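Local coordinates for protein CocE/NonD family hydrolase (Staphylococcus aureus subsp. aureus COL, PDB 3III) that is a hydrolase of the CocE/NonD family, probably an alpha/beta-hydrolase enzyme that cleaves ester or amide bonds, though its natural substrate is not established, at residues W414-L425 with E535-Y545; V28-M38 with D109-D117. All coordinates share one frame; numbering follows the deposited sequence. Where two conformers were deposited one is given.

Contact 1 (W414-L425 with E535-Y545)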
loop_
_atom_site.group_PDB
_atom_site.type_symbol
_atom_site.label_atom_id
_atom_site.label_comp_id
_atom_site.label_asym_id
_atom_site.label_seq_id
_atom_site.Cartn_x
_atom_site.Cartn_y
_atom_site.Cartn_z
ATOM N N TRP A 414 -23.638 1.434 -16.866
ATOM C CA TRP A 414 -23.766 1.523 -18.283
ATOM C C TRP A 414 -23.539 2.972 -18.748
ATOM O O TRP A 414 -24.169 3.901 -18.256
ATOM C CB TRP A 414 -25.126 0.991 -18.740
ATOM C CG TRP A 414 -25.323 -0.466 -18.448
ATOM C CD1 TRP A 414 -25.667 -1.030 -17.251
ATOM C CD2 TRP A 414 -25.263 -1.534 -19.390
ATOM N NE1 TRP A 414 -25.794 -2.390 -17.397
ATOM C CE2 TRP A 414 -25.509 -2.730 -18.682
ATOM C CE3 TRP A 414 -24.925 -1.607 -20.738
ATOM C CZ2 TRP A 414 -25.525 -3.971 -19.296
ATOM C CZ3 TRP A 414 -24.920 -2.852 -21.368
ATOM C CH2 TRP A 414 -25.210 -4.023 -20.636
ATOM N N VAL A 415 -22.616 3.159 -19.697
ATOM C CA VAL A 415 -22.109 4.483 -19.994
ATOM C C VAL A 415 -21.938 4.678 -21.515
ATOM O O VAL A 415 -21.762 3.696 -22.286
ATOM C CB VAL A 415 -20.752 4.720 -19.288
ATOM C CG1 VAL A 415 -20.815 4.597 -17.732
ATOM C CG2 VAL A 415 -19.649 3.816 -19.894
ATOM N N SER A 416 -22.015 5.943 -21.957
ATOM C CA SER A 416 -21.686 6.345 -23.300
ATOM C C SER A 416 -21.206 7.786 -23.314
ATOM O O SER A 416 -21.415 8.507 -22.377
ATOM C CB SER A 416 -22.885 6.260 -24.237
ATOM O OG SER A 416 -23.798 7.313 -23.963
ATOM N N THR A 417 -20.619 8.205 -24.433
ATOM C CA THR A 417 -20.090 9.552 -24.606
ATOM C C THR A 417 -20.248 9.906 -26.105
ATOM O O THR A 417 -20.298 9.045 -26.980
ATOM C CB THR A 417 -18.596 9.687 -24.149
ATOM O OG1 THR A 417 -18.149 11.038 -24.316
ATOM C CG2 THR A 417 -17.658 8.757 -24.967
ATOM N N LYS A 418 -20.409 11.188 -26.371
ATOM C CA LYS A 418 -20.603 11.658 -27.702
ATOM C C LYS A 418 -19.394 12.352 -28.284
ATOM O O LYS A 418 -19.195 12.291 -29.507
ATOM C CB LYS A 418 -21.775 12.615 -27.729
ATOM C CG LYS A 418 -22.869 12.098 -28.562
ATOM C CD LYS A 418 -24.124 12.989 -28.492
ATOM C CE LYS A 418 -23.888 14.363 -29.102
ATOM N NZ LYS A 418 -24.904 15.371 -28.600
ATOM N N ASP A 419 -18.626 13.046 -27.448
ATOM C CA ASP A 419 -17.569 13.945 -27.925
ATOM C C ASP A 419 -16.175 13.393 -27.876
ATOM O O ASP A 419 -15.225 14.101 -28.235
ATOM C CB ASP A 419 -17.545 15.223 -27.103
ATOM C CG ASP A 419 -18.753 16.084 -27.313
ATOM O OD1 ASP A 419 -19.602 15.780 -28.187
ATOM O OD2 ASP A 419 -18.825 17.101 -26.588
ATOM N N SER A 420 -16.023 12.158 -27.420
ATOM C CA SER A 420 -14.704 11.541 -27.311
ATOM C C SER A 420 -14.879 10.096 -27.707
ATOM O O SER A 420 -16.008 9.633 -27.823
ATOM C CB SER A 420 -14.230 11.635 -25.873
ATOM O OG SER A 420 -12.855 11.395 -25.764
ATOM N N ASP A 421 -13.777 9.385 -27.903
ATOM C CA ASP A 421 -13.836 7.956 -28.138
ATOM C C ASP A 421 -13.399 7.156 -26.901
ATOM O O ASP A 421 -13.090 5.980 -27.010
ATOM C CB ASP A 421 -12.985 7.568 -29.335
ATOM C CG ASP A 421 -11.501 7.743 -29.092
ATOM O OD1 ASP A 421 -11.051 8.369 -28.087
ATOM O OD2 ASP A 421 -10.766 7.279 -29.968
ATOM N N ASP A 422 -13.396 7.815 -25.742
ATOM C CA ASP A 422 -13.014 7.178 -24.472
ATOM C C ASP A 422 -13.497 8.041 -23.309
ATOM O O ASP A 422 -13.882 9.209 -23.475
ATOM C CB ASP A 422 -11.500 7.003 -24.471
ATOM C CG ASP A 422 -11.005 5.885 -23.561
ATOM O OD1 ASP A 422 -11.780 5.364 -22.738
ATOM O OD2 ASP A 422 -9.807 5.534 -23.679
HETATM N N MSE A 423 -13.524 7.445 -22.123
HETATM C CA MSE A 423 -13.974 8.114 -20.932
HETATM C C MSE A 423 -13.075 7.729 -19.753
HETATM O O MSE A 423 -12.723 6.576 -19.601
HETATM C CB MSE A 423 -15.410 7.692 -20.595
HETATM C CG MSE A 423 -16.363 7.921 -21.725
HETATM SE SE MSE A 423 -18.071 6.978 -21.388
HETATM C CE MSE A 423 -18.848 8.199 -19.969
ATOM N N ASP A 424 -12.715 8.713 -18.950
ATOM C CA ASP A 424 -12.096 8.470 -17.681
ATOM C C ASP A 424 -13.141 8.664 -16.592
ATOM O O ASP A 424 -13.620 9.780 -16.398
ATOM C CB ASP A 424 -10.894 9.416 -17.475
ATOM C CG ASP A 424 -9.680 9.007 -18.329
ATOM O OD1 ASP A 424 -9.559 7.800 -18.594
ATOM O OD2 ASP A 424 -8.822 9.863 -18.664
ATOM N N LEU A 425 -13.432 7.575 -15.850
ATOM C CA LEU A 425 -14.457 7.590 -14.812
ATOM C C LEU A 425 -13.776 7.496 -13.427
ATOM O O LEU A 425 -12.881 6.660 -13.198
ATOM C CB LEU A 425 -15.423 6.431 -14.976
ATOM C CG LEU A 425 -16.222 6.253 -16.282
ATOM C CD1 LEU A 425 -17.013 4.910 -16.299
ATOM C CD2 LEU A 425 -17.155 7.390 -16.443
ATOM N N GLU A 535 -3.828 13.913 -17.103
ATOM C CA GLU A 535 -3.829 13.551 -18.515
ATOM C C GLU A 535 -5.041 12.668 -18.800
ATOM O O GLU A 535 -5.000 11.453 -18.576
ATOM C CB GLU A 535 -2.498 12.866 -18.904
ATOM C CG GLU A 535 -1.362 13.869 -18.933
ATOM C CD GLU A 535 0.032 13.245 -18.954
ATOM O OE1 GLU A 535 0.175 12.019 -19.152
ATOM O OE2 GLU A 535 1.006 14.004 -18.772
ATOM N N THR A 536 -6.110 13.307 -19.267
ATOM C CA THR A 536 -7.441 12.693 -19.372
ATOM C C THR A 536 -7.862 12.587 -20.843
ATOM O O THR A 536 -7.487 13.434 -21.644
ATOM C CB THR A 536 -8.524 13.540 -18.602
ATOM O OG1 THR A 536 -9.762 12.852 -18.631
ATOM C CG2 THR A 536 -8.728 14.896 -19.278
ATOM N N VAL A 537 -8.668 11.563 -21.164
ATOM C CA VAL A 537 -9.372 11.412 -22.479
ATOM C C VAL A 537 -10.753 12.070 -22.533
ATOM O O VAL A 537 -11.405 12.073 -23.574
ATOM C CB VAL A 537 -9.618 9.906 -22.823
ATOM C CG1 VAL A 537 -8.309 9.148 -22.997
ATOM C CG2 VAL A 537 -10.516 9.228 -21.726
ATOM N N ASN A 538 -11.199 12.627 -21.416
ATOM C CA ASN A 538 -12.512 13.237 -21.307
ATOM C C ASN A 538 -12.772 14.473 -22.167
ATOM O O ASN A 538 -11.984 15.413 -22.223
ATOM C CB ASN A 538 -12.846 13.558 -19.847
ATOM C CG ASN A 538 -13.171 12.315 -19.056
ATOM O OD1 ASN A 538 -13.519 11.300 -19.642
ATOM N ND2 ASN A 538 -13.058 12.374 -17.733
ATOM N N LYS A 539 -13.915 14.470 -22.817
ATOM C CA LYS A 539 -14.399 15.668 -23.494
ATOM C C LYS A 539 -15.916 15.627 -23.453
ATOM O O LYS A 539 -16.530 14.623 -23.830
ATOM C CB LYS A 539 -13.886 15.729 -24.937
ATOM C CG LYS A 539 -14.179 17.056 -25.650
ATOM C CD LYS A 539 -13.782 17.012 -27.148
ATOM C CE LYS A 539 -14.459 18.117 -27.980
ATOM N NZ LYS A 539 -13.871 19.380 -27.522
ATOM N N GLY A 540 -16.515 16.702 -22.971
ATOM C CA GLY A 540 -17.967 16.861 -23.083
ATOM C C GLY A 540 -18.740 16.009 -22.112
ATOM O O GLY A 540 -18.234 15.674 -21.044
HETATM N N MSE A 541 -19.980 15.691 -22.471
HETATM C CA MSE A 541 -20.899 15.052 -21.545
HETATM C C MSE A 541 -20.622 13.575 -21.434
HETATM O O MSE A 541 -20.316 12.926 -22.410
HETATM C CB MSE A 541 -22.341 15.238 -21.989
HETATM C CG MSE A 541 -22.771 16.699 -22.044
HETATM SE SE MSE A 541 -22.883 17.479 -20.232
HETATM C CE MSE A 541 -22.449 19.339 -20.857
ATOM N N HIS A 542 -20.682 13.086 -20.210
ATOM C CA HIS A 542 -20.733 11.669 -19.944
ATOM C C HIS A 542 -22.178 11.321 -19.639
ATOM O O HIS A 542 -22.816 12.005 -18.847
ATOM C CB HIS A 542 -19.867 11.273 -18.763
ATOM C CG HIS A 542 -18.395 11.254 -19.054
ATOM N ND1 HIS A 542 -17.468 10.798 -18.140
ATOM C CD2 HIS A 542 -17.698 11.611 -20.160
ATOM C CE1 HIS A 542 -16.259 10.864 -18.685
ATOM N NE2 HIS A 542 -16.377 11.335 -19.915
HETATM N N MSE A 543 -22.642 10.226 -20.238
HETATM C CA MSE A 543 -23.964 9.644 -19.978
HETATM C C MSE A 543 -23.869 8.427 -19.097
HETATM O O MSE A 543 -23.008 7.604 -19.324
HETATM C CB MSE A 543 -24.543 9.138 -21.279
HETATM C CG MSE A 543 -24.445 10.153 -22.334
HETATM SE SE MSE A 543 -25.925 11.287 -22.073
HETATM C CE MSE A 543 -27.112 10.395 -23.374
ATOM N N ILE A 544 -24.796 8.290 -18.149
ATOM C CA ILE A 544 -24.867 7.118 -17.256
ATOM C C ILE A 544 -26.314 6.555 -17.288
ATOM O O ILE A 544 -27.277 7.255 -17.003
ATOM C CB ILE A 544 -24.509 7.491 -15.777
ATOM C CG1 ILE A 544 -23.124 8.129 -15.667
ATOM C CG2 ILE A 544 -24.548 6.269 -14.858
ATOM C CD1 ILE A 544 -22.032 7.325 -16.270
ATOM N N TYR A 545 -26.454 5.302 -17.691
ATOM C CA TYR A 545 -27.759 4.711 -17.907
ATOM C C TYR A 545 -28.127 3.788 -16.759
ATOM O O TYR A 545 -27.308 3.015 -16.286
ATOM C CB TYR A 545 -27.761 3.928 -19.219
ATOM C CG TYR A 545 -27.436 4.754 -20.407
ATOM C CD1 TYR A 545 -28.435 5.248 -21.230
ATOM C CD2 TYR A 545 -26.131 5.021 -20.733
ATOM C CE1 TYR A 545 -28.146 6.018 -22.354
ATOM C CE2 TYR A 545 -25.820 5.789 -21.846
ATOM C CZ TYR A 545 -26.816 6.274 -22.637
ATOM O OH TYR A 545 -26.470 7.007 -23.737
HETATM O O HOH W 1 -15.206 11.498 -22.550
HETATM O O HOH W 2 -19.646 13.579 -24.967
HETATM O O HOH W 3 -20.997 16.789 -24.936
#
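Selenomethionine Met423 sets CG anti to its carbonyl carbon (chi1 -56°) and bends at chi3 (74°), which brings CE over the His542 ring, whose CG lies anti to its own carbonyl carbon (chi1 -75°). The two side chains come from opposite directions, and Met423 CE sits 3.5 Å from the centroid of the His542 ring, over the face and offset toward the rim: a CH-pi contact. At the edge of the same ring lie Asp424 O and a water that also takes a proton from Lys539 N and donates to Asp422 O; ND1 is engaged by Tyr384. The Asn538 amide grips the backbone of Asp424 at two points. Asn538 OD1 accepts from Asp424 N (2.8 Å), while Asn538 ND2 donates to Asp424 O (3.0 Å) in the carbonyl plane, on a lone pair, which fixes the rotation of the amide. The carboxylate of Asp424 receives Val537 N on OD2 from above its plane (3.0 Å) and turns OD1 to Arg458 in a salt bridge. In the loop that follows strand 408-417, Ser420 OG donates to Val537 O (2.7 Å). Ser416 and Met543 form an antiparallel hydrogen-bonded pair, with Met543 N 3.0 Å from Ser416 O, and Ser416 OG and Tyr545 OH are hydrogen-bonded at 2.7 Å. On the other face, Val415 CG1 and Ile544 CD1 press together at 3.3 Å, tighter than usual. Antiparallel strands 408-417 and 541-546 thus adjoin loops tied by side-chain-to-backbone bonds, within the beta-rich C-terminal non-catalytic domain of X-Pro dipeptidyl-peptidase type.

Contact 2 (V28-M38 with D109-D117); sequences VDSVQYGNQEM and DPGFWVPND
Tyr33 lies obliquely across both Phe112 and Pro115, turning the CD2/CE2 edge of its ring to the short helix. Tyr33 CE2 is 3.8 Å from Phe112 CD1 and Tyr33 CD2 equally far from Pro115 CB, while the carbonyl oxygens of Gly111 and Phe112 lie at that edge, near the ring plane. Gln32 comes to Phe112 at about a right angle, amide and ring planes 69° apart, and its OE1 approaches Phe112 CB. Gln32 CB lies over the centre of one face of the Tyr33 ring, and the bend at chi2 (87°) carries the Gln32 amide round to Phe112 and two waters. One water joins Gln32 OE1 to Asp109 OD2, a second joins NE2 to the same oxygen. Ser30 OG donates to Gly111 O (2.6 Å) from above the carbonyl plane, and it also accepts from Tyr33 N (3.0 Å), so one hydroxyl closes the turn in an ST motif and fastens it to the helix. Val28 CG1 rests on Gly111 CA at 3.6 Å, where the absence of a side chain lets strand and helix come close. Asp109 caps the helix through OD1, which accepts from Gly111 N (2.8 Å). Selenomethionine Met38 packs on Val114, with Met38 SE 3.8 Å from Val114 CB, and Gln36 CG and OE1 touch Pro115 CG. The connection between strands 22-30 and 36-47 is thereby laid against helix 110-113; Phe59 of strand 53-60 touches Met38, Pro110 and Val114, and Leu309 of helix 306-319 packs on Gln32 and Phe112.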
loop_
_atom_site.group_PDB
_atom_site.type_symbol
_atom_site.label_atom_id
_atom_site.label_comp_id
_atom_site.label_asym_id
_atom_site.label_seq_id
_atom_site.Cartn_x
_atom_site.Cartn_y
_atom_site.Cartn_z
ATOM N N VAL A 28 22.607 4.365 21.011
ATOM C CA VAL A 28 21.404 4.688 20.217
ATOM C C VAL A 28 20.395 5.334 21.152
ATOM O O VAL A 28 20.237 4.893 22.279
ATOM C CB VAL A 28 20.796 3.394 19.521
ATOM C CG1 VAL A 28 19.373 3.676 18.857
ATOM C CG2 VAL A 28 21.766 2.838 18.498
ATOM N N ASP A 29 19.715 6.362 20.654
ATOM C CA ASP A 29 18.622 7.012 21.372
ATOM C C ASP A 29 17.351 6.184 21.156
ATOM O O ASP A 29 16.509 6.513 20.345
ATOM C CB ASP A 29 18.424 8.454 20.901
ATOM C CG ASP A 29 18.369 8.587 19.346
ATOM O OD1 ASP A 29 19.014 7.858 18.572
ATOM O OD2 ASP A 29 17.632 9.401 18.892
ATOM N N SER A 30 17.237 5.057 21.852
ATOM C CA SER A 30 16.080 4.197 21.670
ATOM C C SER A 30 14.817 4.892 22.214
ATOM O O SER A 30 14.847 5.486 23.270
ATOM C CB SER A 30 16.258 2.846 22.386
ATOM O OG SER A 30 15.029 2.130 22.361
ATOM N N VAL A 31 13.735 4.796 21.465
ATOM C CA VAL A 31 12.409 5.328 21.822
ATOM C C VAL A 31 11.809 4.579 23.039
ATOM O O VAL A 31 11.083 5.161 23.839
ATOM C CB VAL A 31 11.501 5.208 20.512
ATOM C CG1 VAL A 31 10.019 5.172 20.796
ATOM C CG2 VAL A 31 11.878 6.344 19.592
ATOM N N GLN A 32 12.062 3.263 23.107
ATOM C CA GLN A 32 11.479 2.392 24.111
ATOM C C GLN A 32 12.402 2.170 25.306
ATOM O O GLN A 32 11.952 2.021 26.420
ATOM C CB GLN A 32 11.168 1.026 23.465
ATOM C CG GLN A 32 10.246 1.158 22.255
ATOM C CD GLN A 32 10.927 1.435 20.910
ATOM O OE1 GLN A 32 12.176 1.317 20.757
ATOM N NE2 GLN A 32 10.088 1.800 19.903
ATOM N N TYR A 33 13.715 2.119 25.046
ATOM C CA TYR A 33 14.659 1.550 25.967
ATOM C C TYR A 33 15.839 2.465 26.347
ATOM O O TYR A 33 16.904 1.986 26.740
ATOM C CB TYR A 33 15.219 0.235 25.391
ATOM C CG TYR A 33 14.158 -0.744 24.907
ATOM C CD1 TYR A 33 13.152 -1.190 25.777
ATOM C CD2 TYR A 33 14.160 -1.229 23.591
ATOM C CE1 TYR A 33 12.219 -2.082 25.377
ATOM C CE2 TYR A 33 13.235 -2.163 23.183
ATOM C CZ TYR A 33 12.253 -2.570 24.052
ATOM O OH TYR A 33 11.312 -3.508 23.640
ATOM N N GLY A 34 15.673 3.758 26.178
ATOM C CA GLY A 34 16.674 4.730 26.623
ATOM C C GLY A 34 18.001 4.642 25.841
ATOM O O GLY A 34 18.029 4.266 24.673
ATOM N N ASN A 35 19.110 4.999 26.488
ATOM C CA ASN A 35 20.403 4.946 25.817
ATOM C C ASN A 35 20.938 3.510 25.698
ATOM O O ASN A 35 21.275 2.866 26.714
ATOM C CB ASN A 35 21.424 5.773 26.540
ATOM C CG ASN A 35 21.150 7.249 26.430
ATOM O OD1 ASN A 35 20.245 7.668 25.708
ATOM N ND2 ASN A 35 21.855 8.026 27.213
ATOM N N GLN A 36 21.044 3.031 24.467
ATOM C CA GLN A 36 21.386 1.621 24.235
ATOM C C GLN A 36 22.677 1.453 23.445
ATOM O O GLN A 36 22.761 1.845 22.277
ATOM C CB GLN A 36 20.233 0.948 23.481
ATOM C CG GLN A 36 19.024 0.722 24.347
ATOM C CD GLN A 36 19.216 -0.360 25.356
ATOM O OE1 GLN A 36 19.970 -1.284 25.104
ATOM N NE2 GLN A 36 18.556 -0.250 26.517
ATOM N N GLU A 37 23.658 0.844 24.086
ATOM C CA GLU A 37 24.945 0.484 23.484
ATOM C C GLU A 37 24.818 -0.735 22.555
ATOM O O GLU A 37 24.173 -1.705 22.869
ATOM C CB GLU A 37 25.960 0.089 24.584
ATOM C CG GLU A 37 26.177 1.065 25.701
ATOM C CD GLU A 37 26.780 0.429 27.005
ATOM O OE1 GLU A 37 26.012 0.107 27.984
ATOM O OE2 GLU A 37 28.027 0.295 27.051
HETATM N N MSE A 38 25.475 -0.660 21.416
HETATM C CA MSE A 38 25.504 -1.702 20.480
HETATM C C MSE A 38 26.651 -1.414 19.545
HETATM O O MSE A 38 27.283 -0.348 19.637
HETATM C CB MSE A 38 24.181 -1.780 19.716
HETATM C CG MSE A 38 23.896 -0.600 18.821
HETATM SE SE MSE A 38 22.033 -0.803 18.108
HETATM C CE MSE A 38 20.982 -0.480 19.832
ATOM N N ASP A 109 13.731 -0.120 13.432
ATOM C CA ASP A 109 14.567 0.768 14.253
ATOM C C ASP A 109 15.508 -0.107 15.061
ATOM O O ASP A 109 15.064 -0.942 15.864
ATOM C CB ASP A 109 13.655 1.546 15.225
ATOM C CG ASP A 109 14.395 2.553 16.065
ATOM O OD1 ASP A 109 15.652 2.554 16.145
ATOM O OD2 ASP A 109 13.670 3.387 16.649
ATOM N N PRO A 110 16.798 0.021 14.852
ATOM C CA PRO A 110 17.676 -0.789 15.692
ATOM C C PRO A 110 17.588 -0.513 17.206
ATOM O O PRO A 110 17.944 -1.385 17.990
ATOM C CB PRO A 110 19.065 -0.481 15.153
ATOM C CG PRO A 110 18.930 0.677 14.344
ATOM C CD PRO A 110 17.553 0.780 13.837
ATOM N N GLY A 111 17.105 0.659 17.602
ATOM C CA GLY A 111 16.913 0.985 18.997
ATOM C C GLY A 111 15.762 0.165 19.622
ATOM O O GLY A 111 15.647 0.095 20.859
ATOM N N PHE A 112 14.929 -0.438 18.771
ATOM C CA PHE A 112 13.864 -1.369 19.283
ATOM C C PHE A 112 14.338 -2.799 19.176
ATOM O O PHE A 112 14.237 -3.580 20.117
ATOM C CB PHE A 112 12.514 -1.180 18.538
ATOM C CG PHE A 112 11.475 -2.236 18.900
ATOM C CD1 PHE A 112 10.893 -2.236 20.138
ATOM C CD2 PHE A 112 11.145 -3.256 18.035
ATOM C CE1 PHE A 112 9.980 -3.192 20.519
ATOM C CE2 PHE A 112 10.236 -4.234 18.416
ATOM C CZ PHE A 112 9.645 -4.210 19.651
ATOM N N TRP A 113 14.880 -3.172 18.027
ATOM C CA TRP A 113 15.159 -4.584 17.787
ATOM C C TRP A 113 16.423 -5.063 18.460
ATOM O O TRP A 113 16.424 -6.135 19.062
ATOM C CB TRP A 113 15.185 -4.900 16.303
ATOM C CG TRP A 113 13.831 -4.776 15.688
ATOM C CD1 TRP A 113 13.354 -3.715 15.007
ATOM C CD2 TRP A 113 12.765 -5.718 15.755
ATOM N NE1 TRP A 113 12.076 -3.931 14.606
ATOM C CE2 TRP A 113 11.679 -5.159 15.063
ATOM C CE3 TRP A 113 12.630 -6.993 16.305
ATOM C CZ2 TRP A 113 10.494 -5.821 14.904
ATOM C CZ3 TRP A 113 11.453 -7.642 16.166
ATOM C CH2 TRP A 113 10.384 -7.063 15.479
ATOM N N VAL A 114 17.489 -4.290 18.380
ATOM C CA VAL A 114 18.760 -4.741 18.911
ATOM C C VAL A 114 18.760 -4.961 20.430
ATOM O O VAL A 114 19.316 -5.940 20.882
ATOM C CB VAL A 114 19.968 -3.929 18.395
ATOM C CG1 VAL A 114 21.248 -4.475 18.988
ATOM C CG2 VAL A 114 20.039 -4.060 16.880
ATOM N N PRO A 115 18.109 -4.120 21.222
ATOM C CA PRO A 115 18.049 -4.398 22.661
ATOM C C PRO A 115 17.254 -5.652 22.979
ATOM O O PRO A 115 17.413 -6.231 24.036
ATOM C CB PRO A 115 17.363 -3.187 23.231
ATOM C CG PRO A 115 17.742 -2.113 22.290
ATOM C CD PRO A 115 17.675 -2.743 20.938
ATOM N N ASN A 116 16.419 -6.074 22.056
ATOM C CA ASN A 116 15.678 -7.359 22.208
ATOM C C ASN A 116 16.477 -8.552 21.632
ATOM O O ASN A 116 15.918 -9.647 21.389
ATOM C CB ASN A 116 14.306 -7.237 21.543
ATOM C CG ASN A 116 13.329 -6.433 22.348
ATOM O OD1 ASN A 116 12.856 -5.337 21.961
ATOM N ND2 ASN A 116 13.024 -6.941 23.476
ATOM N N ASP A 117 17.794 -8.372 21.455
ATOM C CA ASP A 117 18.702 -9.420 20.977
ATOM C C ASP A 117 18.346 -9.929 19.608
ATOM O O ASP A 117 18.338 -11.158 19.357
ATOM C CB ASP A 117 18.792 -10.606 21.966
ATOM C CG ASP A 117 19.235 -10.141 23.374
ATOM O OD1 ASP A 117 20.348 -9.613 23.409
ATOM O OD2 ASP A 117 18.483 -10.285 24.387
HETATM O O HOH W 4 13.955 2.920 19.289
HETATM O O HOH W 5 11.029 2.060 16.880
#

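The two contacts lie on opposite sides of the chain's centre, their own centres 56 Å apart and their nearest atoms about 37 Å apart, so neither touches the other. They follow in series along the chain: contact 2 closes in the N-terminal half before contact 1 opens. Contact 2 belongs to the large mixed sheet, at the end where strand 22-30 is outermost, and its helix lies in the hydrolase part of the chain. Contact 1 belongs to the antiparallel sheets of the C-terminal part. The bound nickel (II) ion lies near contact 2, about 12 Å from the side chain of Val28.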